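Local coordinates for uncharacterized protein (Leishmania major, PDB 2B4W) that is of unknown function but probably folds as a beta-propeller, as in relatives of the beta-fructosidase clan of sugar-active proteins, at residues G204-Y209 and D294-G299; V270-G275 and R290-Y295. All blocks are in the same frame, centred on the assembly; numbering follows the deposited sequence.

Contact 1 of 2, residues G204-Y209 and D294-G299; sequences GCIGHY and DYPFKG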
ATOM      1  N   GLY A 204      -4.996  -4.062 -11.538  1.00 21.89           N
ATOM      2  CA  GLY A 204      -5.794  -3.742 -10.387  1.00 19.40           C
ATOM      3  C   GLY A 204      -4.991  -2.936  -9.380  1.00 22.00           C
ATOM      4  O   GLY A 204      -4.019  -3.424  -8.806  1.00 19.28           O
ATOM      5  N   CYS A 205      -5.384  -1.681  -9.146  1.00 24.76           N
ATOM      6  CA  CYS A 205      -4.733  -0.936  -8.079  1.00 21.86           C
ATOM      7  C   CYS A 205      -5.633  -0.704  -6.870  1.00 17.45           C
ATOM      8  O   CYS A 205      -6.837  -0.392  -6.953  1.00 16.37           O
ATOM      9  CB  CYS A 205      -4.215   0.422  -8.561  1.00 24.64           C
ATOM     10  SG  CYS A 205      -3.290   0.377 -10.105  1.00 28.94           S
ATOM     11  N   ILE A 206      -4.973  -0.848  -5.706  1.00 17.58           N
ATOM     12  CA  ILE A 206      -5.534  -0.468  -4.422  1.00 21.00           C
ATOM     13  C   ILE A 206      -4.796   0.762  -3.936  1.00 19.71           C
ATOM     14  O   ILE A 206      -3.570   0.748  -3.859  1.00 17.38           O
ATOM     15  CB  ILE A 206      -5.423  -1.611  -3.401  1.00 22.34           C
ATOM     16  CG1 ILE A 206      -6.158  -2.878  -3.852  1.00 18.60           C
ATOM     17  CG2 ILE A 206      -5.872  -1.188  -2.011  1.00 20.03           C
ATOM     18  CD1 ILE A 206      -7.649  -2.637  -4.008  1.00 12.23           C
ATOM     19  N   GLY A 207      -5.482   1.856  -3.611  1.00 22.42           N
ATOM     20  CA  GLY A 207      -4.723   3.020  -3.138  1.00 13.89           C
ATOM     21  C   GLY A 207      -5.515   3.951  -2.258  1.00 15.49           C
ATOM     22  O   GLY A 207      -6.442   3.534  -1.574  1.00 27.29           O
ATOM     23  N   HIS A 208      -5.153   5.233  -2.279  1.00 16.55           N
ATOM     24  CA  HIS A 208      -5.812   6.229  -1.454  1.00 14.24           C
ATOM     25  C   HIS A 208      -6.278   7.414  -2.301  1.00 20.19           C
ATOM     26  O   HIS A 208      -5.581   7.804  -3.241  1.00 31.08           O
ATOM     27  CB  HIS A 208      -4.911   6.700  -0.321  1.00 14.97           C
ATOM     28  CG  HIS A 208      -3.627   7.404  -0.550  1.00 23.01           C
ATOM     29  ND1 HIS A 208      -2.447   6.778  -0.888  1.00 24.75           N
ATOM     30  CD2 HIS A 208      -3.308   8.726  -0.447  1.00 24.99           C
ATOM     31  CE1 HIS A 208      -1.478   7.676  -1.007  1.00 29.65           C
ATOM     32  NE2 HIS A 208      -1.977   8.875  -0.745  1.00 23.53           N
ATOM     33  N   TYR A 209      -7.444   7.933  -1.938  1.00 22.32           N
ATOM     34  CA  TYR A 209      -7.966   9.158  -2.560  1.00 25.74           C
ATOM     35  C   TYR A 209      -8.101  10.155  -1.409  1.00 28.55           C
ATOM     36  O   TYR A 209      -8.586   9.796  -0.336  1.00 29.14           O
ATOM     37  CB  TYR A 209      -9.256   8.977  -3.332  1.00 29.26           C
ATOM     38  CG  TYR A 209      -9.526  10.046  -4.374  1.00 31.59           C
ATOM     39  CD1 TYR A 209     -10.072  11.277  -4.034  1.00 37.39           C
ATOM     40  CD2 TYR A 209      -9.226   9.830  -5.708  1.00 28.16           C
ATOM     41  CE1 TYR A 209     -10.311  12.249  -4.987  1.00 35.88           C
ATOM     42  CE2 TYR A 209      -9.462  10.793  -6.676  1.00 40.96           C
ATOM     43  CZ  TYR A 209     -10.008  12.009  -6.311  1.00 38.48           C
ATOM     44  OH  TYR A 209     -10.243  12.973  -7.276  1.00 34.60           O
ATOM     45  N   ASP A 294     -16.157  -7.206  -0.821  1.00 17.88           N
ATOM     46  CA  ASP A 294     -16.293  -7.848  -2.114  1.00 19.03           C
ATOM     47  C   ASP A 294     -15.052  -7.563  -2.968  1.00 25.92           C
ATOM     48  O   ASP A 294     -14.424  -6.512  -2.807  1.00 20.97           O
ATOM     49  CB  ASP A 294     -17.519  -7.334  -2.856  1.00 23.42           C
ATOM     50  CG  ASP A 294     -18.799  -7.518  -2.063  1.00 45.10           C
ATOM     51  OD1 ASP A 294     -19.178  -8.683  -1.826  1.00 29.44           O
ATOM     52  OD2 ASP A 294     -19.405  -6.500  -1.672  1.00 72.02           O
ATOM     53  N   TYR A 295     -14.771  -8.513  -3.844  1.00 26.83           N
ATOM     54  CA  TYR A 295     -13.732  -8.367  -4.843  1.00 23.04           C
ATOM     55  C   TYR A 295     -13.899  -7.051  -5.594  1.00 24.26           C
ATOM     56  O   TYR A 295     -14.912  -6.777  -6.233  1.00 34.27           O
ATOM     57  CB  TYR A 295     -13.739  -9.496  -5.852  1.00 20.53           C
ATOM     58  CG  TYR A 295     -12.591  -9.491  -6.839  1.00 20.04           C
ATOM     59  CD1 TYR A 295     -11.276  -9.587  -6.417  1.00 25.64           C
ATOM     60  CD2 TYR A 295     -12.818  -9.386  -8.208  1.00 31.35           C
ATOM     61  CE1 TYR A 295     -10.221  -9.591  -7.312  1.00 17.48           C
ATOM     62  CE2 TYR A 295     -11.771  -9.377  -9.121  1.00 24.62           C
ATOM     63  CZ  TYR A 295     -10.476  -9.489  -8.660  1.00 19.65           C
ATOM     64  OH  TYR A 295      -9.421  -9.486  -9.543  1.00 30.46           O
ATOM     65  N   PRO A 296     -12.876  -6.208  -5.528  1.00 16.64           N
ATOM     66  CA  PRO A 296     -13.033  -4.878  -6.114  1.00 17.38           C
ATOM     67  C   PRO A 296     -12.616  -4.688  -7.565  1.00 16.43           C
ATOM     68  O   PRO A 296     -12.580  -3.543  -8.042  1.00 26.71           O
ATOM     69  CB  PRO A 296     -12.074  -4.085  -5.204  1.00 22.84           C
ATOM     70  CG  PRO A 296     -10.959  -5.034  -4.950  1.00 22.96           C
ATOM     71  CD  PRO A 296     -11.571  -6.406  -4.889  1.00 20.55           C
ATOM     72  N   PHE A 297     -12.292  -5.724  -8.317  1.00 26.53           N
ATOM     73  CA  PHE A 297     -11.962  -5.528  -9.729  1.00 21.27           C
ATOM     74  C   PHE A 297     -12.907  -6.370 -10.588  1.00 28.87           C
ATOM     75  O   PHE A 297     -12.548  -6.797 -11.691  1.00 18.85           O
ATOM     76  CB  PHE A 297     -10.515  -5.911 -10.035  1.00 22.66           C
ATOM     77  CG  PHE A 297      -9.447  -5.408  -9.081  1.00 23.06           C
ATOM     78  CD1 PHE A 297      -9.315  -4.057  -8.821  1.00 22.95           C
ATOM     79  CD2 PHE A 297      -8.582  -6.282  -8.445  1.00 22.45           C
ATOM     80  CE1 PHE A 297      -8.344  -3.575  -7.957  1.00 18.15           C
ATOM     81  CE2 PHE A 297      -7.612  -5.811  -7.572  1.00 22.59           C
ATOM     82  CZ  PHE A 297      -7.500  -4.453  -7.309  1.00 18.10           C
ATOM     83  N   LYS A 298     -14.102  -6.589 -10.039  1.00 24.20           N
ATOM     84  CA  LYS A 298     -15.137  -7.387 -10.681  1.00 26.16           C
ATOM     85  C   LYS A 298     -15.290  -7.030 -12.158  1.00 22.17           C
ATOM     86  O   LYS A 298     -15.360  -5.874 -12.559  1.00 26.53           O
ATOM     87  CB  LYS A 298     -16.466  -7.234  -9.940  1.00 29.00           C
ATOM     88  N   GLY A 299     -15.318  -8.083 -12.970  1.00 34.15           N
ATOM     89  CA  GLY A 299     -15.461  -7.933 -14.401  1.00 35.67           C
ATOM     90  C   GLY A 299     -14.149  -7.664 -15.096  1.00 40.63           C
ATOM     91  O   GLY A 299     -14.125  -7.608 -16.326  1.00 34.43           O
TER
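Phe297 lays its ring flat against the backbone of Gly204. The CA of Gly204 lies 3.6 Å from the ring centroid, 17° off the normal, which makes a CH-pi contact over one face; with no side chain at Gly204, the ring can come right down on the strand. The ring meets Gly204 CA through CE1, at 3.5 Å, and the same CE1 comes within 3.7 Å of Cys205 O, which sits at the ring edge. The Ile206 side chain crosses that of Phe297 at about a right angle, and its CD1, 3.8 Å from Phe297 CZ, lies oblique to the ring. That methyl also reaches the proline, Ile206 CD1 being 4.2 Å from Pro296 CG. Phe297 is thus sandwiched: Pro296 CG sits 4.1 Å above the centre of the face opposite Gly204. CG of Phe297 lies beside the backbone N and anti to the carbonyl carbon (chi1 -46°), a torsion that swings the ring toward the strand. Tyr295 OH is at the ring edge too, bonded to the carbonyl of Gly301. Further out, Leu198, Val230 and Ile269 pack round Phe297, and Ala266 and Ile269 meet Ile206. The pocket is buried and apolar. A loop aromatic set between an antiparallel five-stranded sheet and the neighbouring mixed sheet is consistent with blade-to-blade packing in a beta-propeller, the fold of the beta-fructosidase clan.

Contact 2 of 2, residues V270-G275 and R290-Y295; sequences VMRSDG and RITIDY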
ATOM      1  N   VAL A 270      -5.836  -8.993   0.238  1.00 19.26           N
ATOM      2  CA  VAL A 270      -5.467 -10.405   0.195  1.00 20.58           C
ATOM      3  C   VAL A 270      -6.663 -11.210  -0.320  1.00 29.37           C
ATOM      4  O   VAL A 270      -7.755 -11.080   0.231  1.00 18.49           O
ATOM      5  CB  VAL A 270      -5.037 -10.923   1.572  1.00 19.87           C
ATOM      6  CG1 VAL A 270      -4.773 -12.417   1.544  1.00 12.00           C
ATOM      7  CG2 VAL A 270      -3.788 -10.199   2.081  1.00 25.81           C
HETATM    8  N   MSE A 271      -6.476 -12.019  -1.348  1.00 16.53           N
HETATM    9  CA  MSE A 271      -7.525 -12.883  -1.881  1.00 18.65           C
HETATM   10  C   MSE A 271      -7.944 -13.941  -0.876  1.00 17.26           C
HETATM   11  O   MSE A 271      -7.154 -14.658  -0.268  1.00 22.22           O
HETATM   12  CB  MSE A 271      -7.023 -13.528  -3.166  1.00 25.98           C
HETATM   13  CG  MSE A 271      -7.963 -13.766  -4.314  1.00 38.50           C
HETATM   14 SE   MSE A 271      -9.143 -12.296  -4.736  1.00 21.28          SE
HETATM   15  CE  MSE A 271     -10.658 -13.420  -4.343  1.00 23.20           C
ATOM     16  N   ARG A 272      -9.251 -14.088  -0.674  1.00 21.52           N
ATOM     17  CA  ARG A 272      -9.729 -15.113   0.251  1.00 27.54           C
ATOM     18  C   ARG A 272     -10.296 -16.298  -0.527  1.00 30.02           C
ATOM     19  O   ARG A 272     -10.639 -16.107  -1.693  1.00 22.28           O
ATOM     20  CB  ARG A 272     -10.832 -14.563   1.154  1.00 24.68           C
ATOM     21  CG  ARG A 272     -10.368 -13.436   2.071  1.00 25.97           C
ATOM     22  CD  ARG A 272     -11.564 -12.698   2.660  1.00 32.24           C
ATOM     23  NE  ARG A 272     -12.450 -13.620   3.350  1.00 32.26           N
ATOM     24  CZ  ARG A 272     -12.552 -13.895   4.634  1.00 26.18           C
ATOM     25  NH1 ARG A 272     -11.809 -13.307   5.555  1.00 25.26           N
ATOM     26  NH2 ARG A 272     -13.461 -14.799   4.999  1.00 28.48           N
ATOM     27  N   SER A 273     -10.413 -17.463   0.106  1.00 27.73           N
ATOM     28  CA  SER A 273     -10.850 -18.637  -0.671  1.00 47.30           C
ATOM     29  C   SER A 273     -12.354 -18.588  -0.918  1.00 42.80           C
ATOM     30  O   SER A 273     -12.839 -19.158  -1.906  1.00 40.29           O
ATOM     31  CB  SER A 273     -10.459 -19.983  -0.075  1.00 54.86           C
ATOM     32  OG  SER A 273     -10.383 -20.124   1.322  1.00 80.88           O
ATOM     33  N   ASP A 274     -13.092 -17.885  -0.064  1.00 32.20           N
ATOM     34  CA  ASP A 274     -14.536 -17.738  -0.292  1.00 18.78           C
ATOM     35  C   ASP A 274     -14.823 -16.715  -1.361  1.00 26.60           C
ATOM     36  O   ASP A 274     -15.970 -16.394  -1.683  1.00 31.08           O
ATOM     37  CB  ASP A 274     -15.210 -17.381   1.024  1.00 38.00           C
ATOM     38  CG  ASP A 274     -14.798 -16.044   1.608  1.00 47.88           C
ATOM     39  OD1 ASP A 274     -14.253 -15.168   0.903  1.00 43.45           O
ATOM     40  OD2 ASP A 274     -15.037 -15.880   2.825  1.00 41.07           O
ATOM     41  N   GLY A 275     -13.759 -16.165  -1.966  1.00 29.90           N
ATOM     42  CA  GLY A 275     -13.966 -15.248  -3.071  1.00 19.37           C
ATOM     43  C   GLY A 275     -14.002 -13.784  -2.715  1.00 28.33           C
ATOM     44  O   GLY A 275     -13.989 -12.915  -3.596  1.00 42.77           O
ATOM     45  N   ARG A 290      -8.206  -4.240   9.230  1.00 22.23           N
ATOM     46  CA  ARG A 290      -8.622  -5.175   8.203  1.00 20.24           C
ATOM     47  C   ARG A 290     -10.155  -5.231   8.140  1.00 27.86           C
ATOM     48  O   ARG A 290     -10.802  -5.452   9.169  1.00 21.27           O
ATOM     49  CB  ARG A 290      -8.058  -6.571   8.474  1.00 16.47           C
ATOM     50  CG  ARG A 290      -8.647  -7.652   7.581  1.00 20.83           C
ATOM     51  CD  ARG A 290      -8.207  -9.034   7.947  1.00 14.31           C
ATOM     52  NE  ARG A 290      -8.815  -9.626   9.122  1.00 21.64           N
ATOM     53  CZ  ARG A 290     -10.060 -10.086   9.215  1.00 21.30           C
ATOM     54  NH1 ARG A 290     -10.925 -10.050   8.220  1.00 22.34           N
ATOM     55  NH2 ARG A 290     -10.506 -10.613  10.356  1.00 24.83           N
ATOM     56  N   ILE A 291     -10.693  -5.043   6.941  1.00 22.43           N
ATOM     57  CA  ILE A 291     -12.102  -5.240   6.653  1.00 23.51           C
ATOM     58  C   ILE A 291     -12.192  -6.239   5.487  1.00 24.78           C
ATOM     59  O   ILE A 291     -11.305  -6.208   4.625  1.00 22.92           O
ATOM     60  CB  ILE A 291     -12.899  -3.978   6.271  1.00 17.76           C
ATOM     61  CG1 ILE A 291     -12.334  -3.215   5.083  1.00 14.30           C
ATOM     62  CG2 ILE A 291     -13.091  -3.116   7.529  1.00 17.77           C
ATOM     63  CD1 ILE A 291     -13.071  -1.972   4.599  1.00 17.40           C
ATOM     64  N   THR A 292     -13.232  -7.051   5.537  1.00 19.95           N
ATOM     65  CA  THR A 292     -13.551  -8.042   4.498  1.00 18.95           C
ATOM     66  C   THR A 292     -14.663  -7.435   3.651  1.00 21.66           C
ATOM     67  O   THR A 292     -15.698  -7.042   4.173  1.00 21.49           O
ATOM     68  CB  THR A 292     -13.929  -9.390   5.117  1.00 23.70           C
ATOM     69  OG1 THR A 292     -12.850  -9.864   5.944  1.00 23.89           O
ATOM     70  CG2 THR A 292     -14.159 -10.443   4.049  1.00 24.61           C
ATOM     71  N   ILE A 293     -14.408  -7.352   2.356  1.00 18.70           N
ATOM     72  CA  ILE A 293     -15.173  -6.687   1.340  1.00 18.14           C
ATOM     73  C   ILE A 293     -15.247  -7.533   0.064  1.00 19.20           C
ATOM     74  O   ILE A 293     -14.498  -8.487  -0.104  1.00 18.31           O
ATOM     75  CB  ILE A 293     -14.546  -5.318   1.035  1.00 22.87           C
ATOM     76  CG1 ILE A 293     -13.108  -5.355   0.534  1.00 19.00           C
ATOM     77  CG2 ILE A 293     -14.607  -4.420   2.268  1.00 20.79           C
ATOM     78  CD1 ILE A 293     -12.700  -4.116  -0.233  1.00 17.86           C
ATOM     79  N   ASP A 294     -16.157  -7.206  -0.821  1.00 17.88           N
ATOM     80  CA  ASP A 294     -16.293  -7.848  -2.114  1.00 19.03           C
ATOM     81  C   ASP A 294     -15.052  -7.563  -2.968  1.00 25.92           C
ATOM     82  O   ASP A 294     -14.424  -6.512  -2.807  1.00 20.97           O
ATOM     83  CB  ASP A 294     -17.519  -7.334  -2.856  1.00 23.42           C
ATOM     84  CG  ASP A 294     -18.799  -7.518  -2.063  1.00 45.10           C
ATOM     85  OD1 ASP A 294     -19.178  -8.683  -1.826  1.00 29.44           O
ATOM     86  OD2 ASP A 294     -19.405  -6.500  -1.672  1.00 72.02           O
ATOM     87  N   TYR A 295     -14.771  -8.513  -3.844  1.00 26.83           N
ATOM     88  CA  TYR A 295     -13.732  -8.367  -4.843  1.00 23.04           C
ATOM     89  C   TYR A 295     -13.899  -7.051  -5.594  1.00 24.26           C
ATOM     90  O   TYR A 295     -14.912  -6.777  -6.233  1.00 34.27           O
ATOM     91  CB  TYR A 295     -13.739  -9.496  -5.852  1.00 20.53           C
ATOM     92  CG  TYR A 295     -12.591  -9.491  -6.839  1.00 20.04           C
ATOM     93  CD1 TYR A 295     -11.276  -9.587  -6.417  1.00 25.64           C
ATOM     94  CD2 TYR A 295     -12.818  -9.386  -8.208  1.00 31.35           C
ATOM     95  CE1 TYR A 295     -10.221  -9.591  -7.312  1.00 17.48           C
ATOM     96  CE2 TYR A 295     -11.771  -9.377  -9.121  1.00 24.62           C
ATOM     97  CZ  TYR A 295     -10.476  -9.489  -8.660  1.00 19.65           C
ATOM     98  OH  TYR A 295      -9.421  -9.486  -9.543  1.00 30.46           O
TER
HETATM   99  O   HOH W   1     -16.312 -10.884  -3.807  1.00 21.55           O
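Over one face of the Arg272 guanidinium sits the methyl of Thr292, CG2 being 3.5 Å above the plane and toward its rim, while the carboxylate of Asp274 lies in plane at the edge. That carboxylate grips the arginine from within its own turn: Arg272 NH2 to Asp274 OD2 is a 2.9 Å salt bridge, met on the syn side of OD2 but tilted well out of the carboxylate plane, nearly straight at 172°, with weak bonds from NE to both carboxylate oxygens. The bend at chi3 (56°) turns the guanidinium over Thr292, whose CG2 also touches CD of Arg272. Asp278, on the middle strand, collects the polar ends: its OD1 is salt-bridged to NH1 of both Arg272 and Arg290 and hydrogen-bonded to Thr292 OG1. The two NH1 atoms, of Arg272 and Arg290, stand 4.3 Å apart around this shared carboxylate, and Glu16 and Asp69 bind Arg290 as well. Residues 272-275 form the type I turn of the hairpin joining strands 264-271 and 277-283; strand 287-293 pairs next to the latter, so the contact spans an antiparallel three-stranded meander. At the other end, the selenium of selenomethionine Met271 makes an oblique Met-aromatic contact with Tyr295, SE lying 4.8 Å from the ring centroid and 59° off its normal. A water bridges the two segments beside it, donating to Gly275 O and accepting from Tyr295 N at 2.8 Å.

Overall arrangement
Following the chain from the N terminus, the first of the contact segments met is 204-209, on strand 203-211 of a five-stranded antiparallel sheet. After 84 residues beyond 204-209, the chain returns at 294-299, so contact 1 closes a long loop. Contact 2 nests inside that loop, closing a short excursion of 14 residues, and ends on the same stretch, sharing Asp294 and Tyr295; the centres lie 11 Å apart. Contact 2 ties the hairpin turn after strand 264-271 to strand 287-293, which pairs onward with the early strand 16-23, and to the loop that follows; contact 1 fastens that loop to the neighbouring sheet, just before the chain adds strand 303-304 to that sheet's edge.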